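Diaminopropionate ammonia-lyase (Escherichia coli, PDB 4D9G) catalyses the pyridoxal 5'-phosphate-dependent elimination of both L- and D-2,3-diaminopropionate to pyruvate and ammonia, working as a homodimer. Local coordinates at residues Lys262-Tyr267 against Phe309-Asp314; Val227-Gly232 against Ser255-Pro260; Ala138-Pro143 against Ala159-Thr164. All coordinates share one frame; numbering follows the deposited sequence.

Contact 1 (Lys262-Tyr267 against Phe309-Asp314)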
loop_
_atom_site.group_PDB
_atom_site.type_symbol
_atom_site.label_atom_id
_atom_site.label_comp_id
_atom_site.label_asym_id
_atom_site.label_seq_id
_atom_site.Cartn_x
_atom_site.Cartn_y
_atom_site.Cartn_z
ATOM N N LYS B 262 13.740 13.392 17.968
ATOM C CA LYS B 262 14.034 14.828 17.936
ATOM C C LYS B 262 13.115 15.648 18.858
ATOM O O LYS B 262 13.302 16.861 19.027
ATOM C CB LYS B 262 14.000 15.360 16.496
ATOM C CG LYS B 262 15.249 15.035 15.686
ATOM N N ALA B 263 12.145 14.965 19.465
ATOM C CA ALA B 263 11.169 15.582 20.358
ATOM C C ALA B 263 10.699 14.569 21.391
ATOM O O ALA B 263 9.513 14.473 21.681
ATOM C CB ALA B 263 9.981 16.110 19.561
ATOM N N ASP B 264 11.636 13.808 21.939
ATOM C CA ASP B 264 11.312 12.772 22.914
ATOM C C ASP B 264 11.218 13.342 24.331
ATOM O O ASP B 264 11.856 12.837 25.262
ATOM C CB ASP B 264 12.324 11.618 22.836
ATOM C CG ASP B 264 13.771 12.095 22.755
ATOM O OD1 ASP B 264 14.082 13.235 23.163
ATOM O OD2 ASP B 264 14.617 11.318 22.272
ATOM N N CYS B 265 10.412 14.392 24.488
ATOM C CA CYS B 265 10.322 15.119 25.749
ATOM C C CYS B 265 9.802 14.252 26.902
ATOM O O CYS B 265 10.194 14.444 28.055
ATOM C CB CYS B 265 9.418 16.335 25.583
ATOM S SG CYS B 265 7.683 15.888 25.319
ATOM N N ILE B 266 8.913 13.315 26.585
ATOM C CA ILE B 266 8.369 12.405 27.588
ATOM C C ILE B 266 9.369 11.305 27.929
ATOM O O ILE B 266 9.506 10.925 29.091
ATOM C CB ILE B 266 7.008 11.825 27.156
ATOM C CG1 ILE B 266 5.945 12.926 27.270
ATOM C CG2 ILE B 266 6.644 10.606 28.005
ATOM C CD1 ILE B 266 4.629 12.602 26.621
ATOM N N TYR B 267 10.070 10.812 26.906
ATOM C CA TYR B 267 11.111 9.810 27.080
ATOM C C TYR B 267 12.193 10.335 28.013
ATOM O O TYR B 267 12.588 9.657 28.958
ATOM C CB TYR B 267 11.702 9.413 25.714
ATOM C CG TYR B 267 12.812 8.387 25.792
ATOM C CD1 TYR B 267 12.529 7.021 25.736
ATOM C CD2 TYR B 267 14.144 8.782 25.921
ATOM C CE1 TYR B 267 13.543 6.072 25.812
ATOM C CE2 TYR B 267 15.166 7.846 25.999
ATOM C CZ TYR B 267 14.861 6.493 25.943
ATOM O OH TYR B 267 15.876 5.568 26.023
ATOM N N PHE B 309 8.843 3.704 27.814
ATOM C CA PHE B 309 8.955 4.807 26.859
ATOM C C PHE B 309 9.894 4.422 25.725
ATOM O O PHE B 309 10.959 3.844 25.960
ATOM C CB PHE B 309 9.500 6.074 27.528
ATOM C CG PHE B 309 8.789 6.451 28.791
ATOM C CD1 PHE B 309 9.363 6.193 30.025
ATOM C CD2 PHE B 309 7.541 7.057 28.744
ATOM C CE1 PHE B 309 8.708 6.536 31.189
ATOM C CE2 PHE B 309 6.876 7.396 29.899
ATOM C CZ PHE B 309 7.459 7.136 31.128
ATOM N N ILE B 310 9.497 4.760 24.501
ATOM C CA ILE B 310 10.339 4.555 23.329
ATOM C C ILE B 310 10.714 5.873 22.649
ATOM O O ILE B 310 9.866 6.741 22.410
ATOM C CB ILE B 310 9.688 3.599 22.305
ATOM C CG1 ILE B 310 9.674 2.168 22.843
ATOM C CG2 ILE B 310 10.427 3.659 20.971
ATOM C CD1 ILE B 310 8.979 1.165 21.944
ATOM N N SER B 311 11.997 6.020 22.365
ATOM C CA SER B 311 12.486 7.082 21.507
ATOM C C SER B 311 12.950 6.445 20.192
ATOM O O SER B 311 13.951 5.725 20.164
ATOM C CB SER B 311 13.628 7.833 22.199
ATOM O OG SER B 311 14.327 8.674 21.297
ATOM N N CYS B 312 12.218 6.687 19.111
ATOM C CA CYS B 312 12.529 6.037 17.835
ATOM C C CYS B 312 12.920 7.019 16.724
ATOM O O CYS B 312 12.631 8.216 16.788
ATOM C CB CYS B 312 11.363 5.149 17.368
ATOM S SG CYS B 312 9.854 6.074 16.995
ATOM N N GLN B 313 13.593 6.468 15.720
ATOM C CA GLN B 313 13.956 7.154 14.484
ATOM C C GLN B 313 12.718 7.566 13.680
ATOM O O GLN B 313 11.719 6.845 13.649
ATOM C CB GLN B 313 14.787 6.194 13.649
ATOM C CG GLN B 313 15.677 6.854 12.639
ATOM C CD GLN B 313 16.510 5.852 11.880
ATOM O OE1 GLN B 313 17.034 4.894 12.450
ATOM N NE2 GLN B 313 16.644 6.072 10.587
ATOM N N ASP B 314 12.804 8.718 13.018
ATOM C CA ASP B 314 11.710 9.243 12.183
ATOM C C ASP B 314 11.203 8.251 11.136
ATOM O O ASP B 314 9.989 8.171 10.904
ATOM C CB ASP B 314 12.115 10.547 11.469
ATOM C CG ASP B 314 12.279 11.730 12.424
ATOM O OD1 ASP B 314 11.901 11.623 13.616
ATOM O OD2 ASP B 314 12.807 12.776 11.972
#
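The start of helix 265-272 lies over strand 308-312 of the larger sheet, with Asp264 at the N-cap position, although its side chain makes no capping bond, and Tyr267 in the first turn meeting the strand. Ser311 CB sits over one face of the Tyr267 ring, 3.7 Å from its centroid and 10° off the normal, a CH-pi contact. The ring edge meets the backbone of Phe309, with Tyr267 CE1 3.4 Å from Phe309 O. Tyr267 CG is anti to the backbone N (chi1 179°), which carries the ring down to the strand. One polar bond joins the two segments. Ser311 OG donates to Asp264 OD2 at 2.8 Å, on the anti lone pair of that oxygen. The other oxygen, Asp264 OD1, forms a salt bridge with Arg268. The carboxylate is therefore held at both oxygens, and its charge is probably balanced by Arg268. The helix start thus packs on the face of the mixed sheet that carries Phe309 and Ser311, in a chain of the pyridoxal-phosphate-dependent fold-type II family. Ile266 and Phe309 add an apolar contact, their side chains crossing at about a right angle. Ile266 CG2 lies 3.7 Å from Phe309 CE2. Phe309 CB also touches Tyr267 CD1 at 3.6 Å. Cys265 is tied to Cys291 by a disulfide. Ile310 turns its side chain to the other face of the sheet, against Val346 of helix 338-352.

Contact 2 (Val227-Gly232 against Ser255-Pro260)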
loop_
_atom_site.group_PDB
_atom_site.type_symbol
_atom_site.label_atom_id
_atom_site.label_comp_id
_atom_site.label_asym_id
_atom_site.label_seq_id
_atom_site.Cartn_x
_atom_site.Cartn_y
_atom_site.Cartn_z
ATOM N N VAL B 227 -0.677 -1.790 24.934
ATOM C CA VAL B 227 -1.139 -0.656 24.146
ATOM C C VAL B 227 0.046 0.245 23.800
ATOM O O VAL B 227 0.916 0.490 24.639
ATOM C CB VAL B 227 -2.298 0.115 24.843
ATOM C CG1 VAL B 227 -1.825 0.862 26.078
ATOM C CG2 VAL B 227 -2.984 1.066 23.883
ATOM N N LEU B 228 0.100 0.688 22.547
ATOM C CA LEU B 228 1.101 1.658 22.113
ATOM C C LEU B 228 0.432 2.993 21.911
ATOM O O LEU B 228 -0.613 3.078 21.261
ATOM C CB LEU B 228 1.778 1.218 20.820
ATOM C CG LEU B 228 2.954 0.273 21.029
ATOM C CD1 LEU B 228 2.462 -1.153 21.138
ATOM C CD2 LEU B 228 3.953 0.402 19.901
ATOM N N LEU B 229 1.041 4.035 22.464
ATOM C CA LEU B 229 0.467 5.361 22.406
ATOM C C LEU B 229 1.496 6.386 21.973
ATOM O O LEU B 229 2.477 6.622 22.672
ATOM C CB LEU B 229 -0.155 5.732 23.761
ATOM C CG LEU B 229 -1.304 4.848 24.269
ATOM C CD1 LEU B 229 -1.656 5.187 25.705
ATOM C CD2 LEU B 229 -2.531 4.962 23.370
ATOM N N GLN B 230 1.271 6.986 20.808
ATOM C CA GLN B 230 2.159 8.035 20.324
ATOM C C GLN B 230 1.858 9.350 21.043
ATOM O O GLN B 230 0.693 9.730 21.202
ATOM C CB GLN B 230 2.081 8.191 18.796
ATOM C CG GLN B 230 0.702 8.499 18.233
ATOM C CD GLN B 230 -0.063 7.243 17.897
ATOM O OE1 GLN B 230 -0.448 6.475 18.788
ATOM N NE2 GLN B 230 -0.269 7.008 16.596
ATOM N N ALA B 231 2.910 10.041 21.474
ATOM C CA ALA B 231 2.745 11.220 22.315
ATOM C C ALA B 231 3.567 12.416 21.870
ATOM O O ALA B 231 4.791 12.330 21.732
ATOM C CB ALA B 231 3.052 10.875 23.759
ATOM N N GLY B 232 2.881 13.525 21.628
ATOM C CA GLY B 232 3.538 14.812 21.432
ATOM C C GLY B 232 3.838 15.353 22.815
ATOM O O GLY B 232 4.876 15.016 23.389
ATOM N N SER B 255 1.673 -0.788 28.765
ATOM C CA SER B 255 1.574 0.383 27.916
ATOM C C SER B 255 2.943 0.866 27.443
ATOM O O SER B 255 3.892 0.934 28.221
ATOM C CB SER B 255 0.815 1.505 28.628
ATOM O OG SER B 255 1.469 1.885 29.821
ATOM N N ILE B 256 3.030 1.215 26.162
ATOM C CA ILE B 256 4.262 1.738 25.585
ATOM C C ILE B 256 4.022 3.117 24.980
ATOM O O ILE B 256 3.144 3.288 24.126
ATOM C CB ILE B 256 4.850 0.770 24.525
ATOM C CG1 ILE B 256 5.180 -0.574 25.178
ATOM C CG2 ILE B 256 6.110 1.355 23.908
ATOM C CD1 ILE B 256 5.093 -1.756 24.249
ATOM N N ILE B 257 4.802 4.099 25.427
ATOM C CA ILE B 257 4.700 5.465 24.902
ATOM C C ILE B 257 5.737 5.644 23.793
ATOM O O ILE B 257 6.901 5.275 23.966
ATOM C CB ILE B 257 4.873 6.525 26.020
ATOM C CG1 ILE B 257 3.995 6.194 27.237
ATOM C CG2 ILE B 257 4.564 7.923 25.501
ATOM C CD1 ILE B 257 2.519 5.996 26.922
ATOM N N VAL B 258 5.314 6.186 22.654
ATOM C CA VAL B 258 6.165 6.259 21.471
ATOM C C VAL B 258 6.405 7.700 21.043
ATOM O O VAL B 258 5.456 8.440 20.818
ATOM C CB VAL B 258 5.562 5.444 20.304
ATOM C CG1 VAL B 258 6.411 5.556 19.041
ATOM C CG2 VAL B 258 5.414 3.985 20.714
ATOM N N GLU B 259 7.676 8.087 20.933
ATOM C CA GLU B 259 8.041 9.430 20.483
ATOM C C GLU B 259 9.149 9.398 19.443
ATOM O O GLU B 259 10.029 8.554 19.524
ATOM C CB GLU B 259 8.540 10.269 21.656
ATOM C CG GLU B 259 7.498 10.591 22.702
ATOM C CD GLU B 259 8.045 11.501 23.771
ATOM O OE1 GLU B 259 8.997 11.064 24.465
ATOM O OE2 GLU B 259 7.533 12.646 23.903
ATOM N N PRO B 260 9.119 10.333 18.472
ATOM C CA PRO B 260 10.269 10.575 17.606
ATOM C C PRO B 260 11.453 11.153 18.400
ATOM O O PRO B 260 11.243 11.915 19.345
ATOM C CB PRO B 260 9.734 11.597 16.595
ATOM C CG PRO B 260 8.608 12.276 17.301
ATOM C CD PRO B 260 7.972 11.188 18.107
#
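Ile257 turns CG1 anti to its carbonyl carbon (chi1 -48°) and turns at chi2 (-54°), bringing CD1 to 4.1 Å from Leu229 CB. The same chi1 sets Ile257 CG2 against Ala231 CB at 3.7 Å. On the opposite face of the sheet, Leu228 and Ile256 lie side by side and point the same way. Leu228 CD2 reaches on to Val258 CG2 at 4.0 Å. Strands 226-230 and 254-260 are parallel neighbours in the sheet, linked through helix 235-248 in a beta-alpha-beta crossover. Four backbone hydrogen bonds join them in alternation. Ile256 N to Val227 O is the shortest at 2.7 Å. Val258 N approaches Leu229 O from above the carbonyl plane, 38° out of it. Beyond strand 226-230, Gly232 N binds the cofactor phosphate carried by the modified lysine at position 77. Glu259 CG packs at 3.4 Å from Ala231 O. Its carboxylate accepts hydrogen bonds from two backbone N-H groups of helix 265-272, Tyr267 N at OE1 and Ile266 N at OE2. A glutamine here has one oxygen and no charge, so one of the two N-H groups at the helix start would probably be left without its acceptor. Gln230 NE2 is hydrogen-bonded to Ile374 O and Ser339 O.

Contact 3 (Ala138-Pro143 against Ala159-Thr164)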
loop_
_atom_site.group_PDB
_atom_site.type_symbol
_atom_site.label_atom_id
_atom_site.label_comp_id
_atom_site.label_asym_id
_atom_site.label_seq_id
_atom_site.Cartn_x
_atom_site.Cartn_y
_atom_site.Cartn_z
ATOM N N ALA B 138 -13.424 31.551 15.227
ATOM C CA ALA B 138 -12.173 30.885 15.490
ATOM C C ALA B 138 -11.050 31.589 14.738
ATOM O O ALA B 138 -11.215 32.018 13.600
ATOM C CB ALA B 138 -12.261 29.417 15.093
ATOM N N VAL B 139 -9.916 31.730 15.410
ATOM C CA VAL B 139 -8.735 32.351 14.836
ATOM C C VAL B 139 -7.581 31.399 15.115
ATOM O O VAL B 139 -7.131 31.275 16.252
ATOM C CB VAL B 139 -8.469 33.753 15.444
ATOM C CG1 VAL B 139 -7.222 34.383 14.845
ATOM C CG2 VAL B 139 -9.670 34.665 15.237
ATOM N N ILE B 140 -7.132 30.714 14.070
ATOM C CA ILE B 140 -6.101 29.687 14.192
ATOM C C ILE B 140 -4.793 30.163 13.568
ATOM O O ILE B 140 -4.768 30.639 12.428
ATOM C CB ILE B 140 -6.560 28.330 13.586
ATOM C CG1 ILE B 140 -7.427 27.558 14.579
ATOM C CG2 ILE B 140 -5.380 27.444 13.257
ATOM C CD1 ILE B 140 -8.894 27.883 14.531
ATOM N N TYR B 141 -3.714 30.051 14.336
ATOM C CA TYR B 141 -2.383 30.381 13.852
ATOM C C TYR B 141 -1.615 29.090 13.577
ATOM O O TYR B 141 -1.728 28.122 14.331
ATOM C CB TYR B 141 -1.626 31.224 14.880
ATOM C CG TYR B 141 -2.219 32.586 15.149
ATOM C CD1 TYR B 141 -3.432 32.723 15.828
ATOM C CD2 TYR B 141 -1.554 33.737 14.756
ATOM C CE1 TYR B 141 -3.968 33.972 16.080
ATOM C CE2 TYR B 141 -2.080 34.992 15.008
ATOM C CZ TYR B 141 -3.285 35.105 15.668
ATOM O OH TYR B 141 -3.814 36.351 15.915
HETATM N N MSE B 142 -0.846 29.078 12.492
HETATM C CA MSE B 142 0.031 27.942 12.186
HETATM C C MSE B 142 1.435 28.457 12.022
HETATM O O MSE B 142 1.619 29.592 11.576
HETATM C CB MSE B 142 -0.439 27.198 10.936
HETATM C CG MSE B 142 -1.811 26.589 11.179
HETATM SE SE MSE B 142 -2.341 25.410 9.701
HETATM C CE MSE B 142 -1.193 23.857 10.114
ATOM N N PRO B 143 2.443 27.643 12.396
ATOM C CA PRO B 143 3.850 28.032 12.257
ATOM C C PRO B 143 4.326 28.134 10.804
ATOM O O PRO B 143 3.626 27.700 9.889
ATOM C CB PRO B 143 4.601 26.906 12.981
ATOM C CG PRO B 143 3.683 25.745 12.920
ATOM C CD PRO B 143 2.313 26.335 13.060
ATOM N N ALA B 159 -12.958 29.578 9.519
ATOM C CA ALA B 159 -12.074 30.177 10.498
ATOM C C ALA B 159 -10.998 30.954 9.785
ATOM O O ALA B 159 -10.663 30.659 8.626
ATOM C CB ALA B 159 -11.448 29.108 11.378
ATOM N N GLU B 160 -10.471 31.961 10.473
ATOM C CA GLU B 160 -9.300 32.674 9.985
ATOM C C GLU B 160 -8.128 31.765 10.276
ATOM O O GLU B 160 -8.121 31.056 11.286
ATOM C CB GLU B 160 -9.130 34.033 10.678
ATOM C CG GLU B 160 -10.100 35.110 10.195
ATOM C CD GLU B 160 -10.362 36.187 11.244
ATOM O OE1 GLU B 160 -9.378 36.773 11.769
ATOM O OE2 GLU B 160 -11.556 36.457 11.544
ATOM N N CYS B 161 -7.160 31.752 9.366
ATOM C CA CYS B 161 -5.977 30.931 9.533
ATOM C C CYS B 161 -4.739 31.695 9.079
ATOM O O CYS B 161 -4.507 31.887 7.880
ATOM C CB CYS B 161 -6.125 29.621 8.772
ATOM S SG CYS B 161 -4.792 28.452 9.102
ATOM N N ILE B 162 -3.951 32.138 10.053
ATOM C CA ILE B 162 -2.812 33.005 9.768
ATOM C C ILE B 162 -1.507 32.208 9.843
ATOM O O ILE B 162 -1.215 31.587 10.866
ATOM C CB ILE B 162 -2.807 34.235 10.705
ATOM C CG1 ILE B 162 -4.129 35.002 10.562
ATOM C CG2 ILE B 162 -1.639 35.155 10.386
ATOM C CD1 ILE B 162 -4.642 35.634 11.845
ATOM N N VAL B 163 -0.750 32.213 8.744
ATOM C CA VAL B 163 0.528 31.501 8.670
ATOM C C VAL B 163 1.660 32.465 9.026
ATOM O O VAL B 163 1.935 33.409 8.281
ATOM C CB VAL B 163 0.765 30.891 7.266
ATOM C CG1 VAL B 163 2.065 30.087 7.226
ATOM C CG2 VAL B 163 -0.410 30.016 6.849
ATOM N N THR B 164 2.311 32.223 10.162
ATOM C CA THR B 164 3.348 33.127 10.672
ATOM C C THR B 164 4.728 32.899 10.048
ATOM O O THR B 164 4.926 31.952 9.283
ATOM C CB THR B 164 3.485 33.014 12.201
ATOM O OG1 THR B 164 3.808 31.665 12.549
ATOM C CG2 THR B 164 2.192 33.427 12.889
#
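A beta-alpha-beta unit, strand 137-142, helix 148-155 and strand 160-163, brings two parallel neighbours of the smaller sheet together. Five backbone hydrogen bonds join them, from Glu160 N to Ala138 O at the start to Thr164 N to Met142 O at the end. The last is nearly straight, with an N-H...O angle of 174°. On the face with Val139, Tyr141 and Ile162, Ile162 CD1 comes over one face of the Tyr141 ring, 4.1 Å from Tyr141 CZ. Thr164 CG2 stands at the ring edge, 4.2 Å from Tyr141 CD2. Ile162 CD1 also meets Val139 CG1 at 4.1 Å, its side chain crossing that of Val139 at a slant. On the other face Cys161 SG is anti to its backbone N (chi1 -172°) and meets the selenium of selenomethionine Met142, SG to SE 4.0 Å. Ala138 CB and Ala159 CB touch at 3.8 Å where the pair begins. Thr164 OG1 is hydrogen-bonded to Thr171 OG1 of helix 168-182. That helix packs on Tyr141 through Leu174 and Thr175, while helices 122-133 and 148-155 cover the face of Ile140 and Cys161. Within this chain, strand 160-163 is an outermost strand of the smaller sheet, and strand 114-118 flanks strand 137-142 on its other side.

In the fold
Along the chain contact 3 closes first, contact 2 follows, and contact 1 comes last. Contacts 1 and 2 belong to the larger, mixed sheet, where strands 226-230, 254-260 and 308-312 are successive neighbours. Their centres are about 9 Å apart. Strand 254-260 leads into helix 265-272, so the two contacts also meet through the chain itself. Contact 3 lies in the smaller parallel sheet, with its centre about 28 Å from each of the other two. The two sheets fit the two-domain build of fold-type II pyridoxal-phosphate enzymes. Contact 2 reaches the cofactor phosphate, and contact 3 ends close to Asp120, the inferred proton acceptor for the L-isomer. Contact 1 lies away from these sites.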